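Local coordinates for heme-binding protein HutZ (PDB 3TGV) that binds heme and very probably degrades it to biliverdin beta and delta with release of iron, at residues M65-E70 with F77-L82. The protein carries 1 engineered substitution. Numbering follows the deposited sequence.
Sequences MMIEDE and FARKRL
Met-66 and Leu-82 form a hydrogen-bonded antiparallel pair where strand 61-67 ends and strand 81-91 begins. Met-66 N gives to Leu-82 O at 2.9 Å, and Leu-82 N returns the bond to Met-66 O. Their side chains lie side by side, pointing the same way, and both touch Phe-10 of helix 3-13. Ile-67 faces Arg-81 as the next, non-hydrogen-bonded pair. Beyond it Glu-68 N bonds to Lys-80 O at 3.0 Å. The two strands are neighbours in the antiparallel sheet of this FMN-binding-type split-barrel fold, and an irregular loop connects them. Past this last backbone bond, side chains reach across to the opposite backbone. Glu-68 has CG between its backbone N and carbonyl carbon (chi1 77°). This brings the carboxylate back over Lys-80. The backbone N of Lys-80 bonds to Glu-68 OE2 at 2.8 Å, nearly straight but from above the carboxylate plane. Lys-80 NZ pairs instead with Glu-6. Arg-79 bends at chi3 (74°) and lays its guanidinium edge on Glu-68 O. Arg-79 NH2 bonds to Glu-68 O at 2.7 Å, and NE adds a weak bond to the same oxygen. Ile-67 CD1 sits over one guanidinium face, 3.6 Å from Arg-79 CZ. Glu-70 CG lies over the opposite face, which sandwiches the group between two aliphatic carbons. The Glu-70 carboxylate bonds Thr-16 and Lys-15 of the second subunit. Asp-69 bonds to Glu-70 and Thr-71 of that subunit, so residues 69-70 lie at the dimer interface.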
loop_
_atom_site.group_PDB
_atom_site.type_symbol
_atom_site.label_atom_id
_atom_site.label_comp_id
_atom_site.label_asym_id
_atom_site.label_seq_id
_atom_site.Cartn_x
_atom_site.Cartn_y
_atom_site.Cartn_z
ATOM N N MET A 65 -1.535 3.941 5.181
ATOM C CA MET A 65 -0.684 2.994 5.900
ATOM C C MET A 65 0.785 3.387 5.837
ATOM O O MET A 65 1.317 3.726 4.771
ATOM C CB MET A 65 -0.874 1.570 5.368
ATOM C CG MET A 65 0.045 0.549 6.011
ATOM S SD MET A 65 -0.328 -1.159 5.546
ATOM C CE MET A 65 -0.027 -1.073 3.786
ATOM N N MET A 66 1.425 3.349 6.994
ATOM C CA MET A 66 2.856 3.565 7.116
ATOM C C MET A 66 3.422 2.213 7.567
ATOM O O MET A 66 2.998 1.667 8.590
ATOM C CB MET A 66 3.085 4.660 8.160
ATOM C CG MET A 66 4.489 5.203 8.298
ATOM S SD MET A 66 4.571 6.396 9.673
ATOM C CE MET A 66 3.247 7.502 9.238
ATOM N N ILE A 67 4.346 1.648 6.795
ATOM C CA ILE A 67 4.763 0.260 7.005
ATOM C C ILE A 67 6.272 0.018 6.857
ATOM O O ILE A 67 6.938 0.647 6.020
ATOM C CB ILE A 67 3.986 -0.692 6.048
ATOM C CG1 ILE A 67 4.312 -2.149 6.366
ATOM C CG2 ILE A 67 4.271 -0.340 4.563
ATOM C CD1 ILE A 67 3.298 -3.120 5.808
ATOM N N GLU A 68 6.822 -0.885 7.670
ATOM C CA GLU A 68 8.248 -1.177 7.573
ATOM C C GLU A 68 8.507 -1.957 6.290
ATOM O O GLU A 68 7.596 -2.566 5.741
ATOM C CB GLU A 68 8.761 -1.967 8.783
ATOM C CG GLU A 68 8.407 -3.435 8.764
ATOM C CD GLU A 68 8.887 -4.172 10.017
ATOM O OE1 GLU A 68 9.917 -3.780 10.606
ATOM O OE2 GLU A 68 8.231 -5.145 10.400
ATOM N N ASP A 69 9.750 -1.947 5.826
ATOM C CA ASP A 69 10.111 -2.562 4.552
ATOM C C ASP A 69 10.024 -4.081 4.616
ATOM O O ASP A 69 10.207 -4.661 5.678
ATOM C CB ASP A 69 11.534 -2.156 4.169
ATOM C CG ASP A 69 11.623 -0.716 3.699
ATOM O OD1 ASP A 69 10.601 -0.190 3.208
ATOM O OD2 ASP A 69 12.716 -0.116 3.805
ATOM N N GLU A 70 9.762 -4.730 3.482
ATOM C CA GLU A 70 9.775 -6.184 3.451
ATOM C C GLU A 70 11.089 -6.723 3.998
ATOM O O GLU A 70 11.089 -7.641 4.809
ATOM C CB GLU A 70 9.553 -6.735 2.037
ATOM C CG GLU A 70 8.104 -6.871 1.648
ATOM C CD GLU A 70 7.914 -7.486 0.287
ATOM O OE1 GLU A 70 8.714 -8.375 -0.090
ATOM O OE2 GLU A 70 6.976 -7.058 -0.422
ATOM N N PHE A 77 4.502 -12.016 7.774
ATOM C CA PHE A 77 3.069 -11.987 8.057
ATOM C C PHE A 77 2.682 -10.991 9.158
ATOM O O PHE A 77 1.514 -10.859 9.500
ATOM C CB PHE A 77 2.541 -13.394 8.360
ATOM C CG PHE A 77 2.329 -14.219 7.130
ATOM C CD1 PHE A 77 3.393 -14.847 6.511
ATOM C CD2 PHE A 77 1.069 -14.328 6.567
ATOM C CE1 PHE A 77 3.201 -15.587 5.362
ATOM C CE2 PHE A 77 0.861 -15.071 5.434
ATOM C CZ PHE A 77 1.925 -15.704 4.822
ATOM N N ALA A 78 3.675 -10.285 9.684
ATOM C CA ALA A 78 3.452 -9.284 10.720
ATOM C C ALA A 78 4.392 -8.100 10.526
ATOM O O ALA A 78 5.251 -7.824 11.362
ATOM C CB ALA A 78 3.641 -9.901 12.114
ATOM N N ARG A 79 4.246 -7.410 9.403
ATOM C CA ARG A 79 5.019 -6.202 9.162
ATOM C C ARG A 79 4.564 -5.104 10.127
ATOM O O ARG A 79 3.375 -4.827 10.274
ATOM C CB ARG A 79 4.922 -5.764 7.690
ATOM C CG ARG A 79 5.660 -6.690 6.711
ATOM C CD ARG A 79 5.372 -6.343 5.253
ATOM N NE ARG A 79 6.055 -5.130 4.825
ATOM C CZ ARG A 79 5.848 -4.516 3.664
ATOM N NH1 ARG A 79 4.970 -4.993 2.786
ATOM N NH2 ARG A 79 6.526 -3.418 3.377
ATOM N N LYS A 80 5.524 -4.511 10.819
ATOM C CA LYS A 80 5.258 -3.408 11.730
ATOM C C LYS A 80 4.601 -2.273 10.953
ATOM O O LYS A 80 5.116 -1.847 9.911
ATOM C CB LYS A 80 6.587 -2.952 12.341
ATOM C CG LYS A 80 6.531 -1.864 13.383
ATOM C CD LYS A 80 7.899 -1.761 14.070
ATOM C CE LYS A 80 8.141 -0.402 14.694
ATOM N NZ LYS A 80 9.532 -0.242 15.234
ATOM N N ARG A 81 3.463 -1.786 11.439
ATOM C CA ARG A 81 2.707 -0.800 10.675
ATOM C C ARG A 81 1.737 0.034 11.502
ATOM O O ARG A 81 1.319 -0.376 12.592
ATOM C CB ARG A 81 1.939 -1.501 9.554
ATOM C CG ARG A 81 0.855 -2.466 10.042
ATOM C CD ARG A 81 0.414 -3.396 8.913
ATOM N NE ARG A 81 -0.686 -4.271 9.307
ATOM C CZ ARG A 81 -0.532 -5.481 9.843
ATOM N NH1 ARG A 81 0.680 -5.973 10.049
ATOM N NH2 ARG A 81 -1.596 -6.202 10.172
ATOM N N LEU A 82 1.396 1.202 10.958
ATOM C CA LEU A 82 0.375 2.097 11.494
ATOM C C LEU A 82 -0.639 2.315 10.390
ATOM O O LEU A 82 -0.258 2.624 9.263
ATOM C CB LEU A 82 0.973 3.465 11.818
ATOM C CG LEU A 82 2.053 3.590 12.891
ATOM C CD1 LEU A 82 2.477 5.030 13.023
ATOM C CD2 LEU A 82 1.564 3.036 14.241
#